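Local structure of thymocyte nuclear protein 1 (Leishmania major, 2AR1) at residues Y100-A105 / N110-V115; H29-D34 / S42-V47; H20-K25 / M56-V61. The protein is of unknown function but carries an EVE domain of the PUA clan and may, like relatives, bind modified nucleic acid. One frame throughout, in Å; residues are numbered along the deposited sequence.

All three contacts lie in the one EVE domain and reach the same mixed sheet, their centres 15 to 18 Å apart. Along the chain contact 3 opens first, on strand 21-26, and closes at the end of helix 50-58; contact 2 is nested within that loop, and contact 1 follows on the way into strand 113-128. Strands 41-43 and 113-128 are neighbours in the sheet, and V115 and W44 are joined there by a probable backbone hydrogen bond, tying contact 1 to contact 2. W44 also packs on L24 of contact 3, while M56 meets both V47 and V115. The three thus touch one another, contacts 2 and 3 nearer the middle of the chain and contact 1 toward its periphery.

Contact 1: Y100-A105 / N110-V115; sequences YFDPKA and NPWKMV
D102 and W112 meet through a single side-chain bond: the indole NE1 donates to D102 OD2 at 2.8 Å, with an N-H...O angle of 150°. The acceptor sits near the plane of the indole, at its edge, but the carboxylate is turned, its plane 55° from that of the ring, and OD2 is approached on its anti side and tilted out of the carboxylate plane. D102 holds CG anti to its own backbone N (chi1 178°), which carries the carboxylate across to the tryptophan. Its other oxygen works locally: D102 OD1 takes the backbone N of K104 at 3.2 Å, from above the carboxylate plane. The carboxylate is thus held by W112 NE1 at one oxygen and K104 N at the other. Separately, A105 N bonds back to D102 O at 3.0 Å and closes the type I turn from D102 to A105.

N110 makes an Asx turn of its own: N110 OD1 accepts from W112 N at 3.0 Å, above the carbonyl plane. K113 NZ reaches N110 O at 2.7 Å while also pairing with D89. The methyl of A105, at the end of the first turn, rests 4.2 Å from P111 CD and 4.0 Å from N110 OD1. Beyond the contact, Y50 stacks on W112 and R48 makes a cation-pi contact with it; R53 bonds P111 O and touches W112.

Both D102-P103-K104 and N110-P111-W112 are Asx turns with proline in the middle position; here one such pair closes the loop that leads into strand 113-128.

Contact 2: H29-D34 / S42-V47; sequences HKFSID and SPWDGV
F31 and W44 have the nearest CA atoms across the segments, yet these remain 10.2 Å apart, so side chains have to bridge the gap. F31 is in an extended conformation just ahead of helix 33-39, where S32 is the N-cap and its OG takes a weak bond from D34 N. On the other side, S42 and P43 finish strand 41-43, and the chain then turns through W44 and D45.

The phenyl of F31 reaches across with CG anti to its backbone N (chi1 -174°). Its outer carbons CE2 and CZ have different partners: CE2 lies 3.9 Å from W44 CZ3, and CZ lies 3.7 Å from S42 OG. The F31 ring and the six-membered ring of W44 meet obliquely, their planes 83° apart and their centroids 5.9 Å apart. L36 and Q39 of helix 33-39 also touch the phenyl, and F67 meets the indole with its plane roughly perpendicular. A glycerol, probably from the crystallisation liquor, lies about 4 Å from the W44 side chain and is weakly bonded by D45 N; it may mark a pocket.

S42 OG gives its proton to P43 O at 2.8 Å, so this buried hydroxyl can lie beside F31 with its hydrogen already used. What joins the segments is thus dispersion between aromatic carbons, beside a hydroxyl satisfied within its own strand.

Contact 3: H20-K25 / M56-V61; sequences HYWLLK and MRAMSV
W22 NE1 and the backbone N of S60 both donate to OD2 of D63, so one carboxylate oxygen ties the indole to the backbone at S60; the other oxygen, OD1, takes the N of H20. With its nitrogen held in this way, the W22 ring lies against M59. The thioether comes in over one face: M59 CG is 3.6 Å from W22 CE2 and stands 3.7 Å from the centroid of the five-membered ring, a CH-pi contact only 18° off the normal. M59 SD stands further off, 4.6 Å from the centroid of the five-membered ring of W22, above its face, which makes this a Met-aromatic contact.

Here the end of helix 50-58 and the loop after it are laid on strand 21-26, an inner strand of the mixed EVE-domain sheet, between 64-69 and 151-154. The chain of M59 is fully extended beyond CG (chi2 172°, chi3 180°), and this runs it along the indole until M59 CE touches L24 CD1 at 3.8 Å. At the far rim of the indole, W22 CH2 meets the methyl CB of A58 at 3.9 Å. V151, from the neighbouring strand 151-154, touches M59 as well.

Contact 1: Y100-A105 / N110-V115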
# COMPACT_ATOMS: atom_id res chain seq x y z
N TYR A 100 -15.31 7.49 -0.66
CA TYR A 100 -15.31 6.05 -0.89
C TYR A 100 -16.68 5.39 -0.61
O TYR A 100 -16.79 4.17 -0.57
CB TYR A 100 -14.18 5.43 -0.04
CG TYR A 100 -12.89 6.20 -0.13
CD1 TYR A 100 -12.34 6.52 -1.36
CD2 TYR A 100 -12.24 6.63 1.01
CE1 TYR A 100 -11.17 7.27 -1.45
CE2 TYR A 100 -11.06 7.34 0.92
CZ TYR A 100 -10.55 7.67 -0.33
OH TYR A 100 -9.39 8.39 -0.41
N PHE A 101 -17.73 6.20 -0.51
CA PHE A 101 -19.08 5.69 -0.33
C PHE A 101 -19.42 4.75 -1.47
O PHE A 101 -19.08 5.01 -2.60
CB PHE A 101 -20.11 6.83 -0.32
CG PHE A 101 -21.53 6.36 -0.14
CD1 PHE A 101 -21.88 5.58 0.94
CD2 PHE A 101 -22.53 6.70 -1.07
CE1 PHE A 101 -23.19 5.12 1.11
CE2 PHE A 101 -23.83 6.29 -0.91
CZ PHE A 101 -24.17 5.48 0.18
N ASP A 102 -20.06 3.64 -1.14
CA ASP A 102 -20.57 2.70 -2.16
C ASP A 102 -22.07 2.55 -1.94
O ASP A 102 -22.47 1.91 -0.97
CB ASP A 102 -19.88 1.34 -2.01
CG ASP A 102 -20.39 0.32 -3.00
OD1 ASP A 102 -21.28 0.65 -3.81
OD2 ASP A 102 -19.87 -0.81 -2.99
N PRO A 103 -22.89 3.17 -2.83
CA PRO A 103 -24.36 3.24 -2.78
C PRO A 103 -25.05 1.91 -2.61
O PRO A 103 -26.21 1.85 -2.19
CB PRO A 103 -24.74 3.80 -4.16
CG PRO A 103 -23.57 4.54 -4.63
CD PRO A 103 -22.34 3.92 -3.97
N LYS A 104 -24.33 0.84 -2.93
CA LYS A 104 -24.91 -0.47 -2.95
C LYS A 104 -24.33 -1.43 -1.92
O LYS A 104 -24.61 -2.63 -1.97
CB LYS A 104 -24.70 -1.05 -4.33
CG LYS A 104 -23.28 -1.49 -4.64
CD LYS A 104 -22.94 -1.37 -6.13
CE LYS A 104 -21.54 -1.92 -6.42
NZ LYS A 104 -21.23 -1.93 -7.88
N ALA A 105 -23.50 -0.93 -1.01
CA ALA A 105 -22.97 -1.73 0.08
C ALA A 105 -23.99 -1.70 1.20
O ALA A 105 -24.72 -0.72 1.37
CB ALA A 105 -21.61 -1.17 0.57
N ASN A 110 -21.27 -6.03 2.54
CA ASN A 110 -20.24 -5.05 2.20
C ASN A 110 -19.09 -5.76 1.50
O ASN A 110 -18.37 -6.53 2.12
CB ASN A 110 -19.75 -4.37 3.47
CG ASN A 110 -18.81 -3.24 3.18
OD1 ASN A 110 -18.38 -3.07 2.03
ND2 ASN A 110 -18.47 -2.46 4.23
N PRO A 111 -18.90 -5.53 0.18
CA PRO A 111 -17.87 -6.29 -0.47
C PRO A 111 -16.46 -5.80 -0.12
O PRO A 111 -15.49 -6.53 -0.27
CB PRO A 111 -18.16 -6.07 -1.94
CG PRO A 111 -19.01 -4.86 -2.05
CD PRO A 111 -19.59 -4.58 -0.71
N TRP A 112 -16.38 -4.57 0.40
CA TRP A 112 -15.09 -3.93 0.60
C TRP A 112 -14.47 -4.33 1.94
O TRP A 112 -15.16 -4.42 2.99
CB TRP A 112 -15.22 -2.41 0.40
CG TRP A 112 -15.79 -2.09 -0.92
CD1 TRP A 112 -16.97 -1.50 -1.15
CD2 TRP A 112 -15.23 -2.41 -2.21
NE1 TRP A 112 -17.19 -1.40 -2.53
CE2 TRP A 112 -16.11 -1.90 -3.18
CE3 TRP A 112 -14.03 -2.98 -2.63
CZ2 TRP A 112 -15.86 -2.00 -4.59
CZ3 TRP A 112 -13.79 -3.11 -4.01
CH2 TRP A 112 -14.71 -2.61 -4.97
N LYS A 113 -13.18 -4.63 1.87
CA LYS A 113 -12.42 -5.14 3.02
C LYS A 113 -11.13 -4.35 3.18
O LYS A 113 -10.62 -3.76 2.19
CB LYS A 113 -12.08 -6.62 2.84
CG LYS A 113 -13.23 -7.46 2.53
CD LYS A 113 -14.23 -7.54 3.65
CE LYS A 113 -15.26 -8.58 3.26
NZ LYS A 113 -16.67 -8.16 3.52
N MET A 114 -10.60 -4.31 4.40
CA MET A 114 -9.36 -3.59 4.60
C MET A 114 -8.59 -4.17 5.78
O MET A 114 -9.17 -4.65 6.74
CB MET A 114 -9.63 -2.13 4.85
CG MET A 114 -10.34 -1.84 6.11
SD MET A 114 -10.96 -0.19 6.28
CE MET A 114 -11.73 -0.23 7.90
N VAL A 115 -7.27 -4.07 5.65
CA VAL A 115 -6.34 -4.34 6.75
C VAL A 115 -6.01 -3.07 7.52
O VAL A 115 -6.42 -1.97 7.13
CB VAL A 115 -5.04 -5.01 6.29
CG1 VAL A 115 -5.35 -6.33 5.53
CG2 VAL A 115 -4.27 -4.11 5.31

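Contact 2: H29-D34 / S42-V47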
# COMPACT_ATOMS: atom_id res chain seq x y z
N HIS A 29 -1.75 13.92 -0.96
CA HIS A 29 -2.54 15.07 -0.55
C HIS A 29 -3.79 14.61 0.22
O HIS A 29 -4.45 15.40 0.89
CB HIS A 29 -2.93 15.93 -1.75
CG HIS A 29 -3.96 15.30 -2.62
ND1 HIS A 29 -3.75 14.11 -3.27
CD2 HIS A 29 -5.21 15.70 -2.96
CE1 HIS A 29 -4.82 13.82 -3.98
NE2 HIS A 29 -5.72 14.76 -3.80
N LYS A 30 -4.08 13.32 0.15
CA LYS A 30 -5.17 12.69 0.90
C LYS A 30 -4.62 12.00 2.11
O LYS A 30 -5.09 12.24 3.23
CB LYS A 30 -5.91 11.65 0.05
CG LYS A 30 -6.90 12.22 -0.94
CD LYS A 30 -7.54 11.14 -1.77
CE LYS A 30 -8.16 11.71 -3.03
NZ LYS A 30 -8.89 10.62 -3.83
N PHE A 31 -3.61 11.15 1.91
CA PHE A 31 -3.02 10.41 3.00
C PHE A 31 -1.61 10.02 2.63
O PHE A 31 -1.39 9.21 1.72
CB PHE A 31 -3.90 9.20 3.30
CG PHE A 31 -3.48 8.39 4.51
CD1 PHE A 31 -3.96 8.72 5.77
CD2 PHE A 31 -2.64 7.32 4.39
CE1 PHE A 31 -3.58 8.01 6.88
CE2 PHE A 31 -2.30 6.55 5.51
CZ PHE A 31 -2.76 6.92 6.76
N SER A 32 -0.64 10.65 3.29
CA SER A 32 0.76 10.42 3.00
C SER A 32 1.43 9.55 4.03
O SER A 32 0.88 9.23 5.08
CB SER A 32 1.46 11.76 2.93
OG SER A 32 1.60 12.29 4.24
N ILE A 33 2.68 9.22 3.76
CA ILE A 33 3.47 8.49 4.77
C ILE A 33 3.52 9.26 6.13
O ILE A 33 3.55 8.66 7.16
CB ILE A 33 4.89 8.21 4.24
CG1 ILE A 33 5.67 7.31 5.22
CG2 ILE A 33 5.69 9.54 4.06
CD1 ILE A 33 5.08 5.89 5.49
N ASP A 34 3.45 10.58 6.09
CA ASP A 34 3.51 11.40 7.33
C ASP A 34 2.22 11.33 8.14
O ASP A 34 2.23 11.47 9.35
CB ASP A 34 3.83 12.82 6.90
CG ASP A 34 5.19 12.92 6.27
OD1 ASP A 34 6.12 12.21 6.76
OD2 ASP A 34 5.39 13.74 5.32
N SER A 42 -3.24 2.74 11.04
CA SER A 42 -4.41 3.20 10.33
C SER A 42 -5.05 2.02 9.60
O SER A 42 -4.34 1.17 9.10
CB SER A 42 -4.03 4.28 9.35
OG SER A 42 -5.12 4.63 8.46
N PRO A 43 -6.39 2.00 9.53
CA PRO A 43 -7.02 1.04 8.59
C PRO A 43 -6.65 1.48 7.17
O PRO A 43 -6.48 2.64 6.95
CB PRO A 43 -8.50 1.23 8.84
CG PRO A 43 -8.63 2.53 9.55
CD PRO A 43 -7.36 2.84 10.23
N TRP A 44 -6.58 0.55 6.22
CA TRP A 44 -6.33 0.93 4.84
C TRP A 44 -7.66 1.04 4.08
O TRP A 44 -8.02 0.15 3.29
CB TRP A 44 -5.37 -0.06 4.20
CG TRP A 44 -4.69 0.54 3.03
CD1 TRP A 44 -4.93 0.27 1.75
CD2 TRP A 44 -3.68 1.55 3.06
NE1 TRP A 44 -4.13 1.03 0.93
CE2 TRP A 44 -3.34 1.83 1.75
CE3 TRP A 44 -3.02 2.23 4.11
CZ2 TRP A 44 -2.37 2.74 1.43
CZ3 TRP A 44 -2.09 3.11 3.79
CH2 TRP A 44 -1.75 3.36 2.47
N ASP A 45 -8.37 2.14 4.34
CA ASP A 45 -9.71 2.32 3.81
C ASP A 45 -9.68 2.86 2.39
O ASP A 45 -8.68 3.36 1.92
CB ASP A 45 -10.55 3.25 4.69
CG ASP A 45 -9.97 4.59 4.79
OD1 ASP A 45 -10.01 5.38 3.84
OD2 ASP A 45 -9.48 4.84 5.87
N GLY A 46 -10.80 2.69 1.71
CA GLY A 46 -11.07 3.34 0.44
C GLY A 46 -10.60 2.66 -0.82
O GLY A 46 -10.64 3.28 -1.89
N VAL A 47 -10.14 1.41 -0.73
CA VAL A 47 -9.78 0.61 -1.89
C VAL A 47 -11.05 0.09 -2.54
O VAL A 47 -11.84 -0.55 -1.89
CB VAL A 47 -8.81 -0.52 -1.54
CG1 VAL A 47 -8.60 -1.46 -2.74
CG2 VAL A 47 -7.46 0.06 -1.07

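Contact 3: H20-K25 / M56-V61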
# COMPACT_ATOMS: atom_id res chain seq x y z
N HIS A 20 5.37 -11.93 3.90
CA HIS A 20 5.18 -11.52 2.50
C HIS A 20 5.23 -10.01 2.32
O HIS A 20 5.26 -9.25 3.31
CB HIS A 20 3.92 -12.14 1.95
CG HIS A 20 3.93 -13.62 2.04
ND1 HIS A 20 4.93 -14.39 1.48
CD2 HIS A 20 3.18 -14.47 2.78
CE1 HIS A 20 4.73 -15.67 1.80
NE2 HIS A 20 3.68 -15.74 2.60
N TYR A 21 5.26 -9.56 1.09
CA TYR A 21 5.61 -8.17 0.81
C TYR A 21 4.60 -7.62 -0.13
O TYR A 21 4.15 -8.34 -1.07
CB TYR A 21 7.02 -8.04 0.14
CG TYR A 21 8.04 -8.92 0.91
CD1 TYR A 21 8.24 -10.24 0.56
CD2 TYR A 21 8.87 -8.40 1.92
CE1 TYR A 21 9.14 -11.07 1.19
CE2 TYR A 21 9.76 -9.20 2.53
CZ TYR A 21 9.91 -10.55 2.22
OH TYR A 21 10.81 -11.36 2.93
N TRP A 22 4.29 -6.34 0.03
CA TRP A 22 3.26 -5.65 -0.79
C TRP A 22 3.58 -4.20 -1.02
O TRP A 22 4.37 -3.61 -0.27
CB TRP A 22 1.91 -5.69 -0.06
CG TRP A 22 1.52 -7.09 0.41
CD1 TRP A 22 1.84 -7.66 1.60
CD2 TRP A 22 0.75 -8.08 -0.32
NE1 TRP A 22 1.30 -8.93 1.68
CE2 TRP A 22 0.63 -9.20 0.51
CE3 TRP A 22 0.14 -8.09 -1.58
CZ2 TRP A 22 -0.04 -10.33 0.12
CZ3 TRP A 22 -0.52 -9.18 -1.95
CH2 TRP A 22 -0.63 -10.31 -1.11
N LEU A 23 2.90 -3.66 -2.02
CA LEU A 23 2.95 -2.24 -2.22
C LEU A 23 1.52 -1.67 -2.14
O LEU A 23 0.60 -2.15 -2.87
CB LEU A 23 3.61 -1.95 -3.59
CG LEU A 23 3.78 -0.53 -4.06
CD1 LEU A 23 4.95 -0.33 -5.02
CD2 LEU A 23 2.53 0.12 -4.65
N LEU A 24 1.36 -0.59 -1.42
CA LEU A 24 0.08 0.07 -1.27
C LEU A 24 0.23 1.48 -1.80
O LEU A 24 1.11 2.25 -1.35
CB LEU A 24 -0.33 0.06 0.22
CG LEU A 24 -1.04 -1.23 0.64
CD1 LEU A 24 -0.23 -2.44 0.25
CD2 LEU A 24 -1.24 -1.21 2.15
N LYS A 25 -0.64 1.88 -2.72
CA LYS A 25 -0.63 3.22 -3.30
C LYS A 25 -1.54 4.14 -2.49
O LYS A 25 -2.63 3.72 -2.04
CB LYS A 25 -1.14 3.16 -4.74
CG LYS A 25 -0.22 2.48 -5.68
CD LYS A 25 -0.67 2.77 -7.07
CE LYS A 25 -0.44 1.65 -7.99
NZ LYS A 25 -0.84 2.22 -9.35
N MET A 56 -5.65 -7.51 -0.39
CA MET A 56 -5.75 -7.26 1.05
C MET A 56 -6.26 -8.45 1.86
O MET A 56 -5.77 -8.67 2.94
CB MET A 56 -6.57 -6.02 1.37
CG MET A 56 -5.82 -4.75 1.07
SD MET A 56 -6.56 -3.32 1.88
CE MET A 56 -7.97 -3.17 0.80
N ARG A 57 -7.19 -9.21 1.30
CA ARG A 57 -7.66 -10.46 1.95
C ARG A 57 -6.54 -11.50 2.01
O ARG A 57 -6.59 -12.38 2.83
CB ARG A 57 -8.89 -11.06 1.23
CG ARG A 57 -10.12 -10.13 1.33
CD ARG A 57 -11.26 -10.57 0.33
NE ARG A 57 -11.59 -11.95 0.60
CZ ARG A 57 -11.52 -12.96 -0.27
NH1 ARG A 57 -11.13 -12.82 -1.52
NH2 ARG A 57 -11.83 -14.17 0.16
N ALA A 58 -5.56 -11.39 1.12
CA ALA A 58 -4.41 -12.31 1.12
C ALA A 58 -3.26 -11.87 2.07
O ALA A 58 -2.28 -12.59 2.20
CB ALA A 58 -3.87 -12.37 -0.26
N MET A 59 -3.34 -10.68 2.64
CA MET A 59 -2.27 -10.18 3.47
C MET A 59 -2.39 -10.87 4.80
O MET A 59 -3.48 -11.21 5.20
CB MET A 59 -2.39 -8.71 3.70
CG MET A 59 -2.10 -7.90 2.49
SD MET A 59 -2.44 -6.18 2.66
CE MET A 59 -1.96 -5.72 1.08
N SER A 60 -1.24 -11.05 5.46
CA SER A 60 -1.13 -11.57 6.82
C SER A 60 -0.46 -10.61 7.76
O SER A 60 0.39 -9.83 7.37
CB SER A 60 -0.26 -12.83 6.84
OG SER A 60 -0.91 -13.94 6.20
N VAL A 61 -0.71 -10.82 9.07
CA VAL A 61 -0.11 -9.93 10.08
C VAL A 61 1.39 -10.09 9.97
O VAL A 61 1.89 -11.19 9.80
CB VAL A 61 -0.67 -10.18 11.50
CG1 VAL A 61 0.03 -9.30 12.58
CG2 VAL A 61 -2.15 -9.94 11.54